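Local structure of putative phosphatase/phosphodiesterase MPN_349 (Mycoplasma pneumoniae M129, 1T71) at residues 48-60 against 78-90. The protein is a putative di-iron phosphatase of the YmdB-like family that probably hydrolyses phosphoesters, perhaps 2',3'-cyclic nucleotides. Sequence-based numbering, arbitrary orientation.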
ATOM      1  N   GLY A  48      -5.823   8.207  10.062  1.00 24.58           N
ATOM      2  CA  GLY A  48      -5.927   8.405   8.628  1.00 24.01           C
ATOM      3  C   GLY A  48      -4.677   8.927   7.945  1.00 25.18           C
ATOM      4  O   GLY A  48      -4.654   9.035   6.716  1.00 23.83           O
ATOM      5  N   LYS A  49      -3.643   9.250   8.721  1.00 21.04           N
ATOM      6  CA  LYS A  49      -2.404   9.767   8.148  1.00 24.23           C
ATOM      7  C   LYS A  49      -1.149   9.420   8.941  1.00 23.08           C
ATOM      8  O   LYS A  49      -1.034   9.740  10.128  1.00 22.51           O
ATOM      9  CB  LYS A  49      -2.483  11.291   7.996  1.00 32.70           C
ATOM     10  CG  LYS A  49      -3.556  11.756   7.027  1.00 36.86           C
ATOM     11  CD  LYS A  49      -3.508  13.259   6.812  1.00 40.45           C
ATOM     12  CE  LYS A  49      -3.712  14.004   8.110  1.00 43.27           C
ATOM     13  NZ  LYS A  49      -3.622  15.481   7.926  1.00 46.89           N
ATOM     14  N   GLY A  50      -0.209   8.761   8.277  1.00 21.53           N
ATOM     15  CA  GLY A  50       1.036   8.413   8.932  1.00 22.84           C
ATOM     16  C   GLY A  50       0.952   7.217   9.856  1.00 23.58           C
ATOM     17  O   GLY A  50      -0.093   6.563   9.964  1.00 20.64           O
ATOM     18  N   LEU A  51       2.057   6.948  10.545  1.00 24.52           N
ATOM     19  CA  LEU A  51       2.138   5.800  11.441  1.00 24.09           C
ATOM     20  C   LEU A  51       2.872   6.118  12.744  1.00 24.83           C
ATOM     21  O   LEU A  51       4.039   6.515  12.724  1.00 26.22           O
ATOM     22  CB  LEU A  51       2.852   4.659  10.708  1.00 18.66           C
ATOM     23  CG  LEU A  51       3.113   3.316  11.390  1.00 19.46           C
ATOM     24  CD1 LEU A  51       1.798   2.606  11.695  1.00 19.56           C
ATOM     25  CD2 LEU A  51       3.984   2.467  10.469  1.00 17.98           C
ATOM     26  N   SER A  52       2.186   5.944  13.871  1.00 21.74           N
ATOM     27  CA  SER A  52       2.781   6.186  15.184  1.00 24.01           C
ATOM     28  C   SER A  52       3.607   4.955  15.557  1.00 23.87           C
ATOM     29  O   SER A  52       3.442   3.894  14.954  1.00 23.13           O
ATOM     30  CB  SER A  52       1.686   6.398  16.240  1.00 25.30           C
ATOM     31  OG  SER A  52       0.947   5.201  16.449  1.00 24.17           O
ATOM     32  N   LEU A  53       4.488   5.091  16.546  1.00 26.70           N
ATOM     33  CA  LEU A  53       5.313   3.963  16.983  1.00 27.12           C
ATOM     34  C   LEU A  53       4.369   2.912  17.542  1.00 26.94           C
ATOM     35  O   LEU A  53       4.513   1.718  17.281  1.00 26.94           O
ATOM     36  CB  LEU A  53       6.279   4.396  18.089  1.00 33.08           C
ATOM     37  CG  LEU A  53       7.596   3.633  18.290  1.00 35.46           C
ATOM     38  CD1 LEU A  53       7.844   3.510  19.786  1.00 36.87           C
ATOM     39  CD2 LEU A  53       7.565   2.259  17.642  1.00 34.67           C
ATOM     40  N   LYS A  54       3.404   3.376  18.329  1.00 26.51           N
ATOM     41  CA  LYS A  54       2.416   2.501  18.934  1.00 28.00           C
ATOM     42  C   LYS A  54       1.757   1.654  17.849  1.00 26.77           C
ATOM     43  O   LYS A  54       1.687   0.433  17.958  1.00 26.12           O
ATOM     44  CB  LYS A  54       1.349   3.335  19.654  1.00 45.07           C
ATOM     45  CG  LYS A  54       0.311   2.515  20.419  1.00 48.69           C
ATOM     46  CD  LYS A  54      -0.834   3.385  20.949  1.00 52.64           C
ATOM     47  CE  LYS A  54      -1.598   4.042  19.789  1.00 58.49           C
ATOM     48  NZ  LYS A  54      -2.771   4.872  20.221  1.00 61.07           N
ATOM     49  N   HIS A  55       1.291   2.302  16.788  1.00 25.96           N
ATOM     50  CA  HIS A  55       0.629   1.579  15.714  1.00 25.69           C
ATOM     51  C   HIS A  55       1.571   0.718  14.883  1.00 26.57           C
ATOM     52  O   HIS A  55       1.157  -0.309  14.333  1.00 25.92           O
ATOM     53  CB  HIS A  55      -0.155   2.567  14.856  1.00 25.19           C
ATOM     54  CG  HIS A  55      -1.335   3.150  15.572  1.00 24.54           C
ATOM     55  ND1 HIS A  55      -1.911   4.350  15.221  1.00 25.38           N
ATOM     56  CD2 HIS A  55      -2.041   2.691  16.633  1.00 25.04           C
ATOM     57  CE1 HIS A  55      -2.919   4.609  16.036  1.00 24.97           C
ATOM     58  NE2 HIS A  55      -3.019   3.617  16.901  1.00 26.47           N
ATOM     59  N   TYR A  56       2.837   1.115  14.804  1.00 25.25           N
ATOM     60  CA  TYR A  56       3.804   0.329  14.058  1.00 26.09           C
ATOM     61  C   TYR A  56       3.984  -1.007  14.771  1.00 27.71           C
ATOM     62  O   TYR A  56       4.039  -2.060  14.136  1.00 28.38           O
ATOM     63  CB  TYR A  56       5.145   1.058  13.965  1.00 29.65           C
ATOM     64  CG  TYR A  56       6.307   0.139  13.645  1.00 31.20           C
ATOM     65  CD1 TYR A  56       7.008  -0.517  14.663  1.00 31.64           C
ATOM     66  CD2 TYR A  56       6.674  -0.119  12.325  1.00 30.23           C
ATOM     67  CE1 TYR A  56       8.046  -1.407  14.372  1.00 29.57           C
ATOM     68  CE2 TYR A  56       7.706  -1.009  12.026  1.00 31.13           C
ATOM     69  CZ  TYR A  56       8.384  -1.649  13.051  1.00 29.91           C
ATOM     70  OH  TYR A  56       9.383  -2.543  12.743  1.00 31.42           O
ATOM     71  N   GLU A  57       4.068  -0.971  16.097  1.00 27.22           N
ATOM     72  CA  GLU A  57       4.230  -2.214  16.843  1.00 28.29           C
ATOM     73  C   GLU A  57       2.948  -3.042  16.764  1.00 27.07           C
ATOM     74  O   GLU A  57       3.001  -4.268  16.686  1.00 27.24           O
ATOM     75  CB  GLU A  57       4.630  -1.930  18.298  1.00 37.73           C
ATOM     76  CG  GLU A  57       6.065  -1.390  18.445  1.00 41.59           C
ATOM     77  CD  GLU A  57       7.142  -2.331  17.870  1.00 45.79           C
ATOM     78  OE1 GLU A  57       8.332  -1.931  17.837  1.00 47.25           O
ATOM     79  OE2 GLU A  57       6.814  -3.471  17.464  1.00 46.97           O
ATOM     80  N   PHE A  58       1.797  -2.375  16.762  1.00 30.71           N
ATOM     81  CA  PHE A  58       0.524  -3.084  16.649  1.00 30.87           C
ATOM     82  C   PHE A  58       0.512  -3.918  15.360  1.00 31.78           C
ATOM     83  O   PHE A  58       0.216  -5.117  15.383  1.00 31.73           O
ATOM     84  CB  PHE A  58      -0.642  -2.094  16.612  1.00 30.02           C
ATOM     85  CG  PHE A  58      -1.979  -2.743  16.355  1.00 31.97           C
ATOM     86  CD1 PHE A  58      -2.845  -3.022  17.406  1.00 32.78           C
ATOM     87  CD2 PHE A  58      -2.356  -3.102  15.061  1.00 30.92           C
ATOM     88  CE1 PHE A  58      -4.069  -3.648  17.172  1.00 33.11           C
ATOM     89  CE2 PHE A  58      -3.573  -3.727  14.819  1.00 31.15           C
ATOM     90  CZ  PHE A  58      -4.431  -4.002  15.875  1.00 31.96           C
ATOM     91  N   LEU A  59       0.815  -3.273  14.235  1.00 27.85           N
ATOM     92  CA  LEU A  59       0.835  -3.965  12.948  1.00 27.87           C
ATOM     93  C   LEU A  59       1.851  -5.093  12.982  1.00 28.16           C
ATOM     94  O   LEU A  59       1.619  -6.183  12.464  1.00 28.72           O
ATOM     95  CB  LEU A  59       1.190  -2.993  11.815  1.00 25.35           C
ATOM     96  CG  LEU A  59       0.101  -1.994  11.420  1.00 24.34           C
ATOM     97  CD1 LEU A  59       0.625  -1.100  10.306  1.00 25.17           C
ATOM     98  CD2 LEU A  59      -1.157  -2.745  10.971  1.00 23.04           C
ATOM     99  N   LYS A  60       2.983  -4.813  13.606  1.00 27.76           N
ATOM    100  CA  LYS A  60       4.052  -5.785  13.726  1.00 29.29           C
ATOM    101  C   LYS A  60       3.596  -6.998  14.542  1.00 29.98           C
ATOM    102  O   LYS A  60       3.859  -8.143  14.173  1.00 27.94           O
ATOM    103  CB  LYS A  60       5.256  -5.124  14.390  1.00 38.05           C
ATOM    104  CG  LYS A  60       6.564  -5.761  14.039  1.00 41.74           C
ATOM    105  CD  LYS A  60       6.840  -5.663  12.550  1.00 41.67           C
ATOM    106  CE  LYS A  60       8.046  -6.498  12.206  1.00 41.91           C
ATOM    107  NZ  LYS A  60       9.186  -6.116  13.078  1.00 44.32           N
ATOM    108  N   LEU A  78       5.844  13.231  15.935  1.00 30.26           N
ATOM    109  CA  LEU A  78       6.375  12.794  17.222  1.00 30.93           C
ATOM    110  C   LEU A  78       7.269  11.557  17.202  1.00 30.68           C
ATOM    111  O   LEU A  78       8.244  11.495  17.944  1.00 29.28           O
ATOM    112  CB  LEU A  78       5.222  12.575  18.216  1.00 30.14           C
ATOM    113  CG  LEU A  78       4.223  13.735  18.324  1.00 30.30           C
ATOM    114  CD1 LEU A  78       3.190  13.444  19.398  1.00 29.87           C
ATOM    115  CD2 LEU A  78       4.970  15.028  18.636  1.00 30.00           C
ATOM    116  N   ASP A  79       6.946  10.577  16.363  1.00 29.87           N
ATOM    117  CA  ASP A  79       7.740   9.351  16.306  1.00 29.46           C
ATOM    118  C   ASP A  79       8.382   9.080  14.956  1.00 29.21           C
ATOM    119  O   ASP A  79       8.902   7.987  14.748  1.00 27.71           O
ATOM    120  CB  ASP A  79       6.874   8.130  16.635  1.00 30.13           C
ATOM    121  CG  ASP A  79       6.076   8.298  17.896  1.00 31.81           C
ATOM    122  OD1 ASP A  79       6.609   8.892  18.853  1.00 31.78           O
ATOM    123  OD2 ASP A  79       4.920   7.816  17.934  1.00 31.77           O
ATOM    124  N   LEU A  80       8.376  10.036  14.035  1.00 30.00           N
ATOM    125  CA  LEU A  80       8.930   9.706  12.726  1.00 30.90           C
ATOM    126  C   LEU A  80      10.401   9.313  12.701  1.00 30.66           C
ATOM    127  O   LEU A  80      10.766   8.382  11.993  1.00 28.84           O
ATOM    128  CB  LEU A  80       8.642  10.807  11.696  1.00 48.37           C
ATOM    129  CG  LEU A  80       9.582  11.976  11.492  1.00 49.43           C
ATOM    130  CD1 LEU A  80       9.124  12.791  10.290  1.00 49.74           C
ATOM    131  CD2 LEU A  80       9.599  12.803  12.743  1.00 54.57           C
ATOM    132  N   ALA A  81      11.246   9.985  13.477  1.00 36.73           N
ATOM    133  CA  ALA A  81      12.667   9.629  13.486  1.00 36.94           C
ATOM    134  C   ALA A  81      12.833   8.140  13.809  1.00 37.12           C
ATOM    135  O   ALA A  81      13.678   7.455  13.230  1.00 38.56           O
ATOM    136  CB  ALA A  81      13.421  10.473  14.512  1.00 33.92           C
ATOM    137  N   VAL A  82      12.011   7.643  14.724  1.00 31.95           N
ATOM    138  CA  VAL A  82      12.085   6.247  15.126  1.00 31.66           C
ATOM    139  C   VAL A  82      11.318   5.282  14.216  1.00 31.35           C
ATOM    140  O   VAL A  82      11.820   4.209  13.891  1.00 32.61           O
ATOM    141  CB  VAL A  82      11.589   6.073  16.579  1.00 33.95           C
ATOM    142  CG1 VAL A  82      11.480   4.593  16.928  1.00 33.97           C
ATOM    143  CG2 VAL A  82      12.564   6.766  17.539  1.00 34.73           C
ATOM    144  N   VAL A  83      10.115   5.653  13.801  1.00 29.65           N
ATOM    145  CA  VAL A  83       9.319   4.764  12.952  1.00 29.81           C
ATOM    146  C   VAL A  83       9.875   4.537  11.547  1.00 29.71           C
ATOM    147  O   VAL A  83      10.158   3.401  11.155  1.00 27.89           O
ATOM    148  CB  VAL A  83       7.858   5.268  12.835  1.00 25.39           C
ATOM    149  CG1 VAL A  83       7.064   4.388  11.870  1.00 23.87           C
ATOM    150  CG2 VAL A  83       7.199   5.250  14.208  1.00 23.54           C
ATOM    151  N   ILE A  84      10.039   5.606  10.782  1.00 24.90           N
ATOM    152  CA  ILE A  84      10.530   5.437   9.425  1.00 27.25           C
ATOM    153  C   ILE A  84      11.989   4.968   9.341  1.00 26.71           C
ATOM    154  O   ILE A  84      12.486   4.627   8.267  1.00 22.83           O
ATOM    155  CB  ILE A  84      10.229   6.717   8.577  1.00 45.02           C
ATOM    156  CG1 ILE A  84      11.133   6.803   7.355  1.00 46.73           C
ATOM    157  CG2 ILE A  84      10.298   7.934   9.435  1.00 46.23           C
ATOM    158  CD1 ILE A  84      10.748   7.934   6.426  1.00 50.64           C
ATOM    159  N   ASN A  85      12.662   4.906  10.487  1.00 31.25           N
ATOM    160  CA  ASN A  85      14.035   4.410  10.528  1.00 31.63           C
ATOM    161  C   ASN A  85      14.006   2.898  10.774  1.00 31.00           C
ATOM    162  O   ASN A  85      15.046   2.244  10.770  1.00 30.47           O
ATOM    163  CB  ASN A  85      14.830   5.099  11.642  1.00 36.86           C
ATOM    164  CG  ASN A  85      15.823   6.117  11.109  1.00 38.16           C
ATOM    165  OD1 ASN A  85      16.207   7.054  11.813  1.00 41.47           O
ATOM    166  ND2 ASN A  85      16.250   5.935   9.864  1.00 34.91           N
ATOM    167  N   LYS A  86      12.811   2.346  10.991  1.00 31.54           N
ATOM    168  CA  LYS A  86      12.675   0.911  11.230  1.00 32.02           C
ATOM    169  C   LYS A  86      13.191   0.127  10.026  1.00 32.08           C
ATOM    170  O   LYS A  86      12.866   0.439   8.882  1.00 31.23           O
ATOM    171  CB  LYS A  86      11.216   0.540  11.516  1.00 27.86           C
ATOM    172  CG  LYS A  86      10.708   1.034  12.866  1.00 29.14           C
ATOM    173  CD  LYS A  86      11.471   0.422  14.052  1.00 32.79           C
ATOM    174  CE  LYS A  86      10.841   0.834  15.379  1.00 33.17           C
ATOM    175  NZ  LYS A  86      11.479   0.231  16.580  1.00 34.42           N
ATOM    176  N   LYS A  87      13.980  -0.904  10.304  1.00 28.31           N
ATOM    177  CA  LYS A  87      14.596  -1.738   9.274  1.00 29.79           C
ATOM    178  C   LYS A  87      13.664  -2.447   8.288  1.00 28.27           C
ATOM    179  O   LYS A  87      14.064  -2.735   7.163  1.00 27.04           O
ATOM    180  CB  LYS A  87      15.509  -2.784   9.936  1.00 50.94           C
ATOM    181  CG  LYS A  87      15.707  -2.590  11.443  1.00 55.99           C
ATOM    182  CD  LYS A  87      14.418  -2.890  12.224  1.00 55.40           C
ATOM    183  CE  LYS A  87      14.456  -2.315  13.628  1.00 50.27           C
ATOM    184  NZ  LYS A  87      14.635  -0.844  13.597  1.00 55.86           N
ATOM    185  N   ASP A  88      12.433  -2.737   8.701  1.00 28.12           N
ATOM    186  CA  ASP A  88      11.483  -3.424   7.829  1.00 27.04           C
ATOM    187  C   ASP A  88      10.427  -2.480   7.265  1.00 26.46           C
ATOM    188  O   ASP A  88       9.333  -2.912   6.906  1.00 24.96           O
ATOM    189  CB  ASP A  88      10.798  -4.553   8.598  1.00 32.42           C
ATOM    190  CG  ASP A  88      10.362  -4.127   9.985  1.00 34.58           C
ATOM    191  OD1 ASP A  88      10.173  -2.912  10.198  1.00 34.71           O
ATOM    192  OD2 ASP A  88      10.203  -5.001  10.863  1.00 36.23           O
ATOM    193  N   LEU A  89      10.772  -1.197   7.180  1.00 26.76           N
ATOM    194  CA  LEU A  89       9.860  -0.169   6.685  1.00 26.53           C
ATOM    195  C   LEU A  89      10.493   0.590   5.524  1.00 26.91           C
ATOM    196  O   LEU A  89      11.609   1.101   5.647  1.00 28.11           O
ATOM    197  CB  LEU A  89       9.544   0.800   7.832  1.00 31.28           C
ATOM    198  CG  LEU A  89       8.701   2.081   7.762  1.00 33.69           C
ATOM    199  CD1 LEU A  89       8.768   2.712   6.386  1.00 33.74           C
ATOM    200  CD2 LEU A  89       7.269   1.769   8.161  1.00 33.25           C
ATOM    201  N   VAL A  90       9.781   0.678   4.404  1.00 22.22           N
ATOM    202  CA  VAL A  90      10.290   1.398   3.246  1.00 23.23           C
ATOM    203  C   VAL A  90       9.390   2.586   2.896  1.00 23.06           C
ATOM    204  O   VAL A  90       8.163   2.466   2.860  1.00 23.29           O
ATOM    205  CB  VAL A  90      10.403   0.471   2.000  1.00 37.71           C
ATOM    206  CG1 VAL A  90      11.234  -0.760   2.339  1.00 40.37           C
ATOM    207  CG2 VAL A  90       9.025   0.043   1.535  1.00 40.62           C
TER
HETATM  208  O   HOH W   1       3.442   6.273  19.638  1.00 34.50           O
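Asp-88 receives two side chains from the helix beginning at Leu-53, one on each carboxylate oxygen. The hydroxyl of Tyr-56 donates to OD1, with OH 2.7 Å from Asp-88 OD1, on the syn lone pair; the ring and carboxylate planes stand 44° apart. One turn later, Lys-60 forms a salt bridge, its NZ 2.7 Å from Asp-88 OD2 and nearly in line with the C-O bond. A bend at chi2 (62°) and another at chi4 bring this ammonium round to the oxygen. Lys-86 lays its aliphatic chain over one face of the Tyr-56 ring, a CH-pi contact with CG 3.8 Å from the ring centroid. Farther along, Val-83 packs CG1 against Leu-51 CD2 at 3.9 Å and turns CG2 to the backbone at Leu-53.

At the start of the helix, Leu-53 N donates almost straight (177°) to Asp-79 OD2, 3.1 Å away, on the anti side but tilted well out of the carboxylate plane. A water joins the same oxygen to Lys-54 N, while Ser-52, the N-cap residue, accepts from His-55 N through OG; three successive amides thus each have an acceptor.

Behind this layer, Leu-51 and Leu-89 both rest on Ile-67 of strand 66-68, between strand 37-41 and the short, weakly bonded edge strand 89-90. A helix packed beside parallel strands, its preceding loop leading from iron ligands Glu-43 and Asn-44, is characteristic of the calcineurin-like metallophosphoesterase fold.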